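Local coordinates for protein iron-only hydrogenase system regulator (Thermotoga maritima, PDB 2NZC) that is of unconfirmed biochemical function but probably acts as a small ACT-like regulator of the iron-only hydrogenase system, at residues 64-69 / 77-82; 21-26 / 70-75. All coordinates share one frame; numbering follows the deposited sequence.

Overall arrangement
Both contacts lie on the helical side of one four-stranded antiparallel sheet, their centres about 13 Å apart. Interaction 1 sets the end of helix 59-69 against strand 75-81, outermost in this chain's sheet; interaction 2 rests the connection between that same helix and strand on helix 18-30. Because 70-75 runs directly between 64-69 and 77-82, the two contacts interlock along the chain and also touch in space. L69 is the main joint: its CD2 meets V24 CG1 at 4.1 Å, while its carbonyl O lies 3.8 Å from V75 CG1. V77, the other apolar residue of interaction 1, brings CG1 to 4.3 Å from G70 N.

Interaction 1: residues 64-69 / 77-82; sequences ALSGKL and VKTVPL
No ring, amide or other flat group takes part where S66 and L69 meet T79 and V77: two hydroxyls and the branches of two aliphatic side chains make the contact. T79 OG1 donates a hydrogen bond to S66 OG over 2.9 Å. The T79 hydroxyl is placed for this by a first torsion of -63°, which sets OG1 opposite the carbonyl carbon and beside the backbone N. The methyl group T79 CG2 lies close by as well, 3.9 Å from S66 OG.

One helical turn on, L69 and V77 cross at about a right angle. V77 CG1 approaches L69 CB at 4.1 Å, and V77 CG2 meets the L69 branch methyl CD1 at the same separation. With chi1 at 57°, V77 CG1 fits between its own backbone N and carbonyl carbon and is turned to the helix.

This is the last helix-to-strand step of a ferredoxin-like βαββαβ fold, as in ACT domains: the axes of 64-69 and 77-81 run nearly antiparallel, 9.2 Å apart at their closest. The strand in turn bonds through its backbone to strand 6-15, and L27 of helix 18-30 packs on L69.

S66 OG accepts from T79 OG1 and donates to I62 O, so a two-bond chain links strand to helix backbone beside the apolar pair and fixes the rotation of the S66 hydroxyl.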
ATOM      1  N   ALA D  64      -0.567  22.675   8.305  1.00 33.79           N
ATOM      2  CA  ALA D  64      -2.018  22.740   8.470  1.00 34.06           C
ATOM      3  C   ALA D  64      -2.584  21.353   8.753  1.00 33.89           C
ATOM      4  O   ALA D  64      -3.395  21.193   9.670  1.00 33.21           O
ATOM      5  CB  ALA D  64      -2.695  23.364   7.224  1.00 34.39           C
ATOM      6  N   LEU D  65      -2.129  20.365   7.984  1.00 33.60           N
ATOM      7  CA  LEU D  65      -2.619  19.003   8.075  1.00 34.51           C
ATOM      8  C   LEU D  65      -2.249  18.358   9.423  1.00 34.95           C
ATOM      9  O   LEU D  65      -3.096  17.795  10.117  1.00 35.49           O
ATOM     10  CB  LEU D  65      -2.072  18.161   6.903  1.00 34.30           C
ATOM     11  CG  LEU D  65      -2.499  16.690   6.835  1.00 33.71           C
ATOM     12  CD1 LEU D  65      -4.050  16.535   6.878  1.00 32.29           C
ATOM     13  CD2 LEU D  65      -1.905  15.984   5.603  1.00 34.94           C
ATOM     14  N   SER D  66      -0.975  18.441   9.771  1.00 35.49           N
ATOM     15  CA  SER D  66      -0.446  17.965  11.050  1.00 35.32           C
ATOM     16  C   SER D  66      -1.119  18.579  12.292  1.00 35.42           C
ATOM     17  O   SER D  66      -1.456  17.858  13.244  1.00 35.37           O
ATOM     18  CB  SER D  66       1.061  18.212  11.075  1.00 35.15           C
ATOM     19  OG  SER D  66       1.668  17.434  10.035  1.00 38.03           O
ATOM     20  N   GLY D  67      -1.308  19.899  12.275  1.00 34.52           N
ATOM     21  CA  GLY D  67      -1.986  20.609  13.370  1.00 34.78           C
ATOM     22  C   GLY D  67      -3.389  20.073  13.548  1.00 34.67           C
ATOM     23  O   GLY D  67      -3.832  19.833  14.666  1.00 34.64           O
ATOM     24  N   LYS D  68      -4.077  19.854  12.429  1.00 33.97           N
ATOM     25  CA  LYS D  68      -5.477  19.436  12.450  1.00 33.58           C
ATOM     26  C   LYS D  68      -5.663  17.986  12.883  1.00 33.32           C
ATOM     27  O   LYS D  68      -6.514  17.702  13.734  1.00 32.83           O
ATOM     28  CB  LYS D  68      -6.145  19.713  11.097  1.00 33.53           C
ATOM     29  CG  LYS D  68      -6.310  21.206  10.811  1.00 34.99           C
ATOM     30  CD  LYS D  68      -6.804  21.447   9.394  1.00 38.88           C
ATOM     31  CE  LYS D  68      -6.815  22.929   9.052  1.00 39.67           C
ATOM     32  NZ  LYS D  68      -7.739  23.686   9.953  1.00 40.32           N
ATOM     33  N   LEU D  69      -4.868  17.079  12.317  1.00 32.62           N
ATOM     34  CA  LEU D  69      -4.883  15.682  12.740  1.00 33.37           C
ATOM     35  C   LEU D  69      -4.661  15.548  14.246  1.00 33.78           C
ATOM     36  O   LEU D  69      -5.390  14.809  14.921  1.00 33.68           O
ATOM     37  CB  LEU D  69      -3.859  14.836  11.955  1.00 33.12           C
ATOM     38  CG  LEU D  69      -4.237  14.461  10.531  1.00 31.94           C
ATOM     39  CD1 LEU D  69      -3.031  13.963   9.726  1.00 32.21           C
ATOM     40  CD2 LEU D  69      -5.397  13.467  10.478  1.00 31.90           C
ATOM     41  N   VAL D  77      -0.184  11.178  15.332  1.00 32.32           N
ATOM     42  CA  VAL D  77       0.428  11.345  14.027  1.00 34.25           C
ATOM     43  C   VAL D  77       1.912  11.670  14.121  1.00 34.36           C
ATOM     44  O   VAL D  77       2.357  12.351  15.040  1.00 33.52           O
ATOM     45  CB  VAL D  77      -0.359  12.354  13.147  1.00 34.36           C
ATOM     46  CG1 VAL D  77      -0.460  13.679  13.835  1.00 35.87           C
ATOM     47  CG2 VAL D  77       0.267  12.459  11.721  1.00 36.34           C
ATOM     48  N   LYS D  78       2.678  11.143  13.180  1.00 34.76           N
ATOM     49  CA  LYS D  78       4.090  11.422  13.114  1.00 36.29           C
ATOM     50  C   LYS D  78       4.372  11.884  11.700  1.00 36.69           C
ATOM     51  O   LYS D  78       4.047  11.186  10.726  1.00 35.34           O
ATOM     52  CB  LYS D  78       4.892  10.165  13.446  1.00 36.17           C
ATOM     53  CG  LYS D  78       6.401  10.347  13.529  1.00 39.46           C
ATOM     54  CD  LYS D  78       6.825  10.914  14.903  1.00 43.98           C
ATOM     55  CE  LYS D  78       8.123  10.286  15.398  1.00 45.95           C
ATOM     56  NZ  LYS D  78       9.247  11.254  15.586  1.00 48.48           N
ATOM     57  N   THR D  79       4.963  13.068  11.592  1.00 37.56           N
ATOM     58  CA  THR D  79       5.233  13.653  10.288  1.00 38.76           C
ATOM     59  C   THR D  79       6.729  13.776  10.084  1.00 39.36           C
ATOM     60  O   THR D  79       7.419  14.319  10.945  1.00 38.31           O
ATOM     61  CB  THR D  79       4.567  15.038  10.148  1.00 38.90           C
ATOM     62  OG1 THR D  79       3.140  14.903  10.242  1.00 40.04           O
ATOM     63  CG2 THR D  79       4.938  15.680   8.811  1.00 39.92           C
ATOM     64  N   VAL D  80       7.233  13.272   8.955  1.00 40.22           N
ATOM     65  CA  VAL D  80       8.659  13.434   8.614  1.00 41.74           C
ATOM     66  C   VAL D  80       8.969  13.777   7.146  1.00 41.96           C
ATOM     67  O   VAL D  80       8.407  13.154   6.245  1.00 41.65           O
ATOM     68  CB  VAL D  80       9.502  12.188   8.987  1.00 42.13           C
ATOM     69  CG1 VAL D  80       9.433  11.919  10.488  1.00 43.80           C
ATOM     70  CG2 VAL D  80       9.070  10.988   8.213  1.00 41.10           C
ATOM     71  N   PRO D  81       9.910  14.718   6.908  1.00 42.27           N
ATOM     72  CA  PRO D  81      10.288  15.014   5.528  1.00 42.66           C
ATOM     73  C   PRO D  81      11.138  13.890   4.962  1.00 43.27           C
ATOM     74  O   PRO D  81      11.886  13.242   5.703  1.00 42.63           O
ATOM     75  CB  PRO D  81      11.154  16.280   5.636  1.00 42.73           C
ATOM     76  CG  PRO D  81      11.265  16.619   7.074  1.00 42.89           C
ATOM     77  CD  PRO D  81      10.715  15.484   7.884  1.00 42.71           C
ATOM     78  N   LEU D  82      11.000  13.654   3.658  1.00 43.77           N
ATOM     79  CA  LEU D  82      11.872  12.755   2.931  1.00 44.47           C
ATOM     80  C   LEU D  82      13.309  13.275   3.015  1.00 45.60           C
ATOM     81  O   LEU D  82      14.251  12.483   3.144  1.00 46.37           O
ATOM     82  CB  LEU D  82      11.417  12.657   1.472  1.00 44.37           C
ATOM     83  CG  LEU D  82      12.089  11.604   0.587  1.00 43.52           C
ATOM     84  CD1 LEU D  82      11.644  10.210   1.002  1.00 41.57           C
ATOM     85  CD2 LEU D  82      11.828  11.849  -0.895  1.00 43.03           C
TER

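Interaction 2: residues 21-26 / 70-75; sequences YRQVNE and GQISGV
I72 meets helix 18-30 first, laying its side chain along Q23 so that the two slide past each other in opposite directions. The end methyl I72 CD1 reaches over the helix backbone: it lies 3.7 Å from Q23 CB and 3.8 Å from V24 N, and 4.1 Å from the branch methyl V24 CG2. Its other branch, CG2, touches Q23 CB at 4.0 Å. Both branches can face the helix because chi1 of -60° puts CG2 opposite the backbone N and leaves CG1 beside that N.

From I72 the chain folds through a type II beta turn ending at V75. S73 occupies the second position, its side chain against R17, and G74 the third, where a phi of 81° suits glycine. The turn's own bond, V75 N to I72 O, is weak. The loop 70-75, which closes with this turn, joins the second helix of the βαββαβ fold, of the kind found in ACT domains, to its last strand, and G74 already pairs through its backbone with E15 at the end of strand 6-15.

V75 then points back at the helix and brings CG2 to 3.5 Å from V24 CG2, the tightest apolar approach between the two segments. V24 CG2 thus takes both I72 CD1 and V75 CG2. Beyond this pair, V75 also packs on I12 and V14 of strand 6-15.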
ATOM      1  N   TYR D  21     -12.513   8.010  13.043  1.00 43.16           N
ATOM      2  CA  TYR D  21     -12.288   7.683  11.656  1.00 43.96           C
ATOM      3  C   TYR D  21     -12.953   8.686  10.701  1.00 42.51           C
ATOM      4  O   TYR D  21     -12.356   9.060   9.704  1.00 42.69           O
ATOM      5  CB  TYR D  21     -12.640   6.218  11.344  1.00 46.01           C
ATOM      6  CG  TYR D  21     -11.903   5.719  10.120  1.00 49.48           C
ATOM      7  CD1 TYR D  21     -10.902   6.496   9.527  1.00 52.45           C
ATOM      8  CD2 TYR D  21     -12.182   4.473   9.562  1.00 52.57           C
ATOM      9  CE1 TYR D  21     -10.208   6.066   8.401  1.00 52.22           C
ATOM     10  CE2 TYR D  21     -11.491   4.033   8.422  1.00 53.18           C
ATOM     11  CZ  TYR D  21     -10.514   4.846   7.854  1.00 52.07           C
ATOM     12  OH  TYR D  21      -9.818   4.430   6.750  1.00 53.49           O
ATOM     13  N   ARG D  22     -14.161   9.132  11.031  1.00 41.10           N
ATOM     14  CA  ARG D  22     -14.901  10.109  10.221  1.00 39.12           C
ATOM     15  C   ARG D  22     -14.121  11.418  10.074  1.00 37.71           C
ATOM     16  O   ARG D  22     -13.940  11.911   8.962  1.00 37.85           O
ATOM     17  CB  ARG D  22     -16.291  10.345  10.805  1.00 39.17           C
ATOM     18  CG  ARG D  22     -17.141  11.398  10.072  1.00 39.11           C
ATOM     19  CD  ARG D  22     -18.599  11.421  10.536  1.00 39.52           C
ATOM     20  NE  ARG D  22     -18.742  11.744  11.958  1.00 40.68           N
ATOM     21  CZ  ARG D  22     -19.312  10.950  12.867  1.00 40.80           C
ATOM     22  NH1 ARG D  22     -19.379  11.339  14.134  1.00 40.92           N
ATOM     23  NH2 ARG D  22     -19.826   9.772  12.522  1.00 41.29           N
ATOM     24  N   GLN D  23     -13.626  11.949  11.190  1.00 35.52           N
ATOM     25  CA  GLN D  23     -12.873  13.201  11.186  1.00 33.61           C
ATOM     26  C   GLN D  23     -11.554  13.109  10.424  1.00 32.38           C
ATOM     27  O   GLN D  23     -11.224  14.017   9.686  1.00 30.67           O
ATOM     28  CB  GLN D  23     -12.599  13.675  12.600  1.00 33.54           C
ATOM     29  CG  GLN D  23     -13.813  14.164  13.363  1.00 34.03           C
ATOM     30  CD  GLN D  23     -13.544  14.127  14.835  1.00 35.57           C
ATOM     31  OE1 GLN D  23     -13.010  13.134  15.341  1.00 37.39           O
ATOM     32  NE2 GLN D  23     -13.890  15.196  15.538  1.00 34.08           N
ATOM     33  N   VAL D  24     -10.800  12.028  10.613  1.00 31.61           N
ATOM     34  CA  VAL D  24      -9.574  11.815   9.835  1.00 32.24           C
ATOM     35  C   VAL D  24      -9.898  11.781   8.334  1.00 32.88           C
ATOM     36  O   VAL D  24      -9.221  12.448   7.535  1.00 33.04           O
ATOM     37  CB  VAL D  24      -8.789  10.525  10.263  1.00 31.55           C
ATOM     38  CG1 VAL D  24      -7.614  10.238   9.324  1.00 32.44           C
ATOM     39  CG2 VAL D  24      -8.283  10.663  11.682  1.00 31.05           C
ATOM     40  N   ASN D  25     -10.936  11.033   7.957  1.00 32.96           N
ATOM     41  CA  ASN D  25     -11.346  10.939   6.553  1.00 34.02           C
ATOM     42  C   ASN D  25     -11.787  12.264   5.951  1.00 34.29           C
ATOM     43  O   ASN D  25     -11.474  12.556   4.804  1.00 35.15           O
ATOM     44  CB  ASN D  25     -12.461   9.902   6.356  1.00 34.47           C
ATOM     45  CG  ASN D  25     -11.951   8.496   6.404  1.00 36.76           C
ATOM     46  OD1 ASN D  25     -10.830   8.210   5.975  1.00 40.76           O
ATOM     47  ND2 ASN D  25     -12.764   7.594   6.949  1.00 38.74           N
ATOM     48  N   GLU D  26     -12.510  13.068   6.717  1.00 33.87           N
ATOM     49  CA  GLU D  26     -12.936  14.364   6.212  1.00 34.15           C
ATOM     50  C   GLU D  26     -11.724  15.259   5.944  1.00 34.09           C
ATOM     51  O   GLU D  26     -11.669  15.955   4.933  1.00 33.70           O
ATOM     52  CB  GLU D  26     -13.920  15.020   7.167  1.00 34.26           C
ATOM     53  CG  GLU D  26     -15.267  14.288   7.212  1.00 35.78           C
ATOM     54  CD  GLU D  26     -16.226  14.860   8.235  1.00 37.91           C
ATOM     55  OE1 GLU D  26     -15.830  15.796   8.971  1.00 39.23           O
ATOM     56  OE2 GLU D  26     -17.384  14.373   8.295  1.00 37.76           O
ATOM     57  N   GLY D  70      -3.701  16.313  14.764  1.00 34.00           N
ATOM     58  CA  GLY D  70      -3.356  16.294  16.184  1.00 35.23           C
ATOM     59  C   GLY D  70      -4.422  16.858  17.109  1.00 35.72           C
ATOM     60  O   GLY D  70      -4.351  16.688  18.332  1.00 35.78           O
ATOM     61  N   GLN D  71      -5.404  17.544  16.529  1.00 35.89           N
ATOM     62  CA  GLN D  71      -6.537  18.068  17.284  1.00 35.82           C
ATOM     63  C   GLN D  71      -7.700  17.063  17.287  1.00 35.07           C
ATOM     64  O   GLN D  71      -8.747  17.344  17.846  1.00 34.42           O
ATOM     65  CB  GLN D  71      -6.986  19.429  16.726  1.00 35.93           C
ATOM     66  CG  GLN D  71      -5.965  20.567  16.910  1.00 37.18           C
ATOM     67  CD  GLN D  71      -6.549  21.972  16.713  1.00 37.73           C
ATOM     68  OE1 GLN D  71      -5.829  22.916  16.356  1.00 41.18           O
ATOM     69  NE2 GLN D  71      -7.848  22.127  16.977  1.00 40.53           N
ATOM     70  N   ILE D  72      -7.522  15.900  16.655  1.00 34.19           N
ATOM     71  CA  ILE D  72      -8.568  14.867  16.655  1.00 33.81           C
ATOM     72  C   ILE D  72      -8.344  13.832  17.756  1.00 33.93           C
ATOM     73  O   ILE D  72      -7.295  13.184  17.795  1.00 33.82           O
ATOM     74  CB  ILE D  72      -8.703  14.142  15.299  1.00 33.38           C
ATOM     75  CG1 ILE D  72      -9.047  15.140  14.187  1.00 32.54           C
ATOM     76  CG2 ILE D  72      -9.778  13.052  15.378  1.00 32.80           C
ATOM     77  CD1 ILE D  72      -8.968  14.563  12.788  1.00 32.93           C
ATOM     78  N   SER D  73      -9.344  13.678  18.625  1.00 33.25           N
ATOM     79  CA  SER D  73      -9.319  12.709  19.724  1.00 33.33           C
ATOM     80  C   SER D  73      -9.110  11.277  19.252  1.00 33.11           C
ATOM     81  O   SER D  73      -9.802  10.797  18.349  1.00 33.40           O
ATOM     82  CB  SER D  73     -10.608  12.807  20.559  1.00 33.65           C
ATOM     83  OG  SER D  73     -10.576  11.941  21.684  1.00 33.95           O
ATOM     84  N   GLY D  74      -8.138  10.606  19.860  1.00 33.12           N
ATOM     85  CA  GLY D  74      -7.813   9.216  19.517  1.00 33.04           C
ATOM     86  C   GLY D  74      -6.950   9.062  18.281  1.00 32.95           C
ATOM     87  O   GLY D  74      -6.961   8.004  17.637  1.00 33.57           O
ATOM     88  N   VAL D  75      -6.202  10.110  17.931  1.00 32.44           N
ATOM     89  CA  VAL D  75      -5.343  10.066  16.752  1.00 32.17           C
ATOM     90  C   VAL D  75      -3.935  10.468  17.138  1.00 32.18           C
ATOM     91  O   VAL D  75      -3.732  11.517  17.749  1.00 31.87           O
ATOM     92  CB  VAL D  75      -5.859  11.009  15.611  1.00 32.48           C
ATOM     93  CG1 VAL D  75      -4.834  11.124  14.490  1.00 30.78           C
ATOM     94  CG2 VAL D  75      -7.189  10.514  15.055  1.00 31.81           C
TER